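Local coordinates for protein histidine--tRNA ligase (Staphylococcus aureus, PDB 1QE0) that attaches L-histidine to its cognate tRNA(His) at the expense of ATP, working as a homodimeric class II aminoacyl-tRNA synthetase, at residues A[31-36]-A[144-149]. Sequence-based numbering, arbitrary orientation.
Sequences TFYNYK and LAMVMH
Tyr-33, in the last turn of helix 13-33, faces Met-146 of helix 137-153 with their CA atoms 7.9 Å apart, and Asn-34, at positive phi, is the C-prime residue of the Schellman motif that ends the first helix. The side chains of Tyr-33 and Met-146 lie alongside, pointing opposite ways: the methionine CG sits over the centre of the phenol ring, 4.0 Å from its centroid, in a CH-pi contact. With CG anti to the backbone N (chi1 179°) and a bend at chi3 (-77°), Met-146 extends toward 31-36 and turns its methyl between two tyrosines, CE lying 3.5 Å from Tyr-33 CG and over the face of the Tyr-35 ring. SD stands farther above both rings in Met-aromatic contacts. Both helices belong to the class II synthetase catalytic domain; helix 137-153 packs on its mixed sheet, where Val-129 of strand 123-132 touches Met-146 and also Tyr-35, in the loop after helix 13-33. Tyr-33 OH reaches the edge of the imidazole, near its plane, and hydrogen-bonds His-149 ND1 at 2.5 Å; the ring planes meet at 56°. His-149 also stacks on His-354 of the second subunit, tying this pair to the dimer interface, while Tyr-35 OH hydrogen-bonds Glu-142 one turn before Met-146.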
loop_
_atom_site.group_PDB
_atom_site.type_symbol
_atom_site.label_atom_id
_atom_site.label_comp_id
_atom_site.label_asym_id
_atom_site.label_seq_id
_atom_site.Cartn_x
_atom_site.Cartn_y
_atom_site.Cartn_z
ATOM N N THR A 31 -5.383 11.205 3.868
ATOM C CA THR A 31 -6.731 11.637 3.594
ATOM C C THR A 31 -7.028 12.968 4.312
ATOM O O THR A 31 -7.561 13.908 3.727
ATOM C CB THR A 31 -7.636 10.497 4.010
ATOM O OG1 THR A 31 -7.893 9.696 2.871
ATOM C CG2 THR A 31 -8.887 10.944 4.649
ATOM N N PHE A 32 -6.568 13.073 5.553
ATOM C CA PHE A 32 -6.765 14.258 6.376
ATOM C C PHE A 32 -5.938 15.411 5.826
ATOM O O PHE A 32 -6.330 16.564 5.918
ATOM C CB PHE A 32 -6.333 13.977 7.829
ATOM C CG PHE A 32 -6.939 12.762 8.429
ATOM C CD1 PHE A 32 -6.340 12.149 9.492
ATOM C CD2 PHE A 32 -8.099 12.198 7.912
ATOM C CE1 PHE A 32 -6.887 10.965 10.038
ATOM C CE2 PHE A 32 -8.647 11.020 8.452
ATOM C CZ PHE A 32 -8.036 10.413 9.513
ATOM N N TYR A 33 -4.767 15.096 5.294
ATOM C CA TYR A 33 -3.866 16.111 4.755
ATOM C C TYR A 33 -4.166 16.400 3.315
ATOM O O TYR A 33 -3.628 17.352 2.748
ATOM C CB TYR A 33 -2.426 15.657 4.879
ATOM C CG TYR A 33 -1.967 15.621 6.303
ATOM C CD1 TYR A 33 -1.250 16.694 6.831
ATOM C CD2 TYR A 33 -2.312 14.552 7.159
ATOM C CE1 TYR A 33 -0.896 16.731 8.175
ATOM C CE2 TYR A 33 -1.963 14.571 8.514
ATOM C CZ TYR A 33 -1.267 15.677 9.013
ATOM O OH TYR A 33 -1.040 15.820 10.351
ATOM N N ASN A 34 -4.932 15.508 2.696
ATOM C CA ASN A 34 -5.335 15.676 1.317
ATOM C C ASN A 34 -4.257 15.391 0.262
ATOM O O ASN A 34 -4.211 16.066 -0.793
ATOM C CB ASN A 34 -5.932 17.067 1.134
ATOM C CG ASN A 34 -6.605 17.236 -0.190
ATOM O OD1 ASN A 34 -7.264 16.324 -0.677
ATOM N ND2 ASN A 34 -6.434 18.406 -0.803
ATOM N N TYR A 35 -3.376 14.424 0.548
ATOM C CA TYR A 35 -2.356 14.020 -0.412
ATOM C C TYR A 35 -2.946 12.815 -1.123
ATOM O O TYR A 35 -3.611 11.987 -0.488
ATOM C CB TYR A 35 -1.084 13.623 0.280
ATOM C CG TYR A 35 -0.277 14.801 0.688
ATOM C CD1 TYR A 35 0.950 15.074 0.097
ATOM C CD2 TYR A 35 -0.736 15.663 1.641
ATOM C CE1 TYR A 35 1.702 16.198 0.466
ATOM C CE2 TYR A 35 0.006 16.800 2.009
ATOM C CZ TYR A 35 1.222 17.056 1.415
ATOM O OH TYR A 35 1.926 18.192 1.762
ATOM N N LYS A 36 -2.743 12.736 -2.439
ATOM C CA LYS A 36 -3.279 11.653 -3.256
ATOM C C LYS A 36 -2.203 10.644 -3.679
ATOM O O LYS A 36 -1.082 11.032 -3.983
ATOM C CB LYS A 36 -3.947 12.260 -4.471
ATOM C CG LYS A 36 -4.769 13.514 -4.181
ATOM C CD LYS A 36 -6.017 13.274 -3.328
ATOM C CE LYS A 36 -6.879 14.535 -3.258
ATOM N NZ LYS A 36 -8.050 14.392 -2.334
ATOM N N LEU A 144 5.836 19.224 7.941
ATOM C CA LEU A 144 6.592 18.916 9.183
ATOM C C LEU A 144 5.668 18.445 10.281
ATOM O O LEU A 144 6.017 17.563 11.046
ATOM C CB LEU A 144 7.391 20.097 9.701
ATOM C CG LEU A 144 8.555 20.518 8.819
ATOM C CD1 LEU A 144 9.061 21.841 9.334
ATOM C CD2 LEU A 144 9.636 19.481 8.787
ATOM N N ALA A 145 4.498 19.052 10.371
ATOM C CA ALA A 145 3.511 18.657 11.347
ATOM C C ALA A 145 3.081 17.219 10.993
ATOM O O ALA A 145 2.837 16.388 11.884
ATOM C CB ALA A 145 2.341 19.587 11.264
ATOM N N MET A 146 3.026 16.925 9.688
ATOM C CA MET A 146 2.640 15.602 9.181
ATOM C C MET A 146 3.677 14.522 9.536
ATOM O O MET A 146 3.320 13.479 10.104
ATOM C CB MET A 146 2.445 15.652 7.651
ATOM C CG MET A 146 2.069 14.320 7.009
ATOM S SD MET A 146 2.397 14.295 5.227
ATOM C CE MET A 146 1.080 15.189 4.659
ATOM N N VAL A 147 4.953 14.771 9.207
ATOM C CA VAL A 147 5.996 13.795 9.481
ATOM C C VAL A 147 5.988 13.495 10.975
ATOM O O VAL A 147 6.286 12.383 11.381
ATOM C CB VAL A 147 7.388 14.239 8.947
ATOM C CG1 VAL A 147 7.804 15.528 9.562
ATOM C CG2 VAL A 147 8.439 13.182 9.235
ATOM N N MET A 148 5.535 14.453 11.782
ATOM C CA MET A 148 5.464 14.253 13.219
ATOM C C MET A 148 4.216 13.446 13.528
ATOM O O MET A 148 4.232 12.500 14.331
ATOM C CB MET A 148 5.372 15.592 13.920
ATOM C CG MET A 148 6.001 15.573 15.271
ATOM S SD MET A 148 7.768 15.479 15.090
ATOM C CE MET A 148 8.233 16.258 16.589
ATOM N N HIS A 149 3.129 13.809 12.864
ATOM C CA HIS A 149 1.866 13.145 13.057
ATOM C C HIS A 149 1.990 11.655 12.710
ATOM O O HIS A 149 1.578 10.797 13.491
ATOM C CB HIS A 149 0.802 13.831 12.209
ATOM C CG HIS A 149 -0.607 13.478 12.548
ATOM N ND1 HIS A 149 -1.699 13.921 11.864
ATOM C CD2 HIS A 149 -1.110 12.665 13.524
ATOM C CE1 HIS A 149 -2.802 13.426 12.365
ATOM N NE2 HIS A 149 -2.474 12.654 13.376
#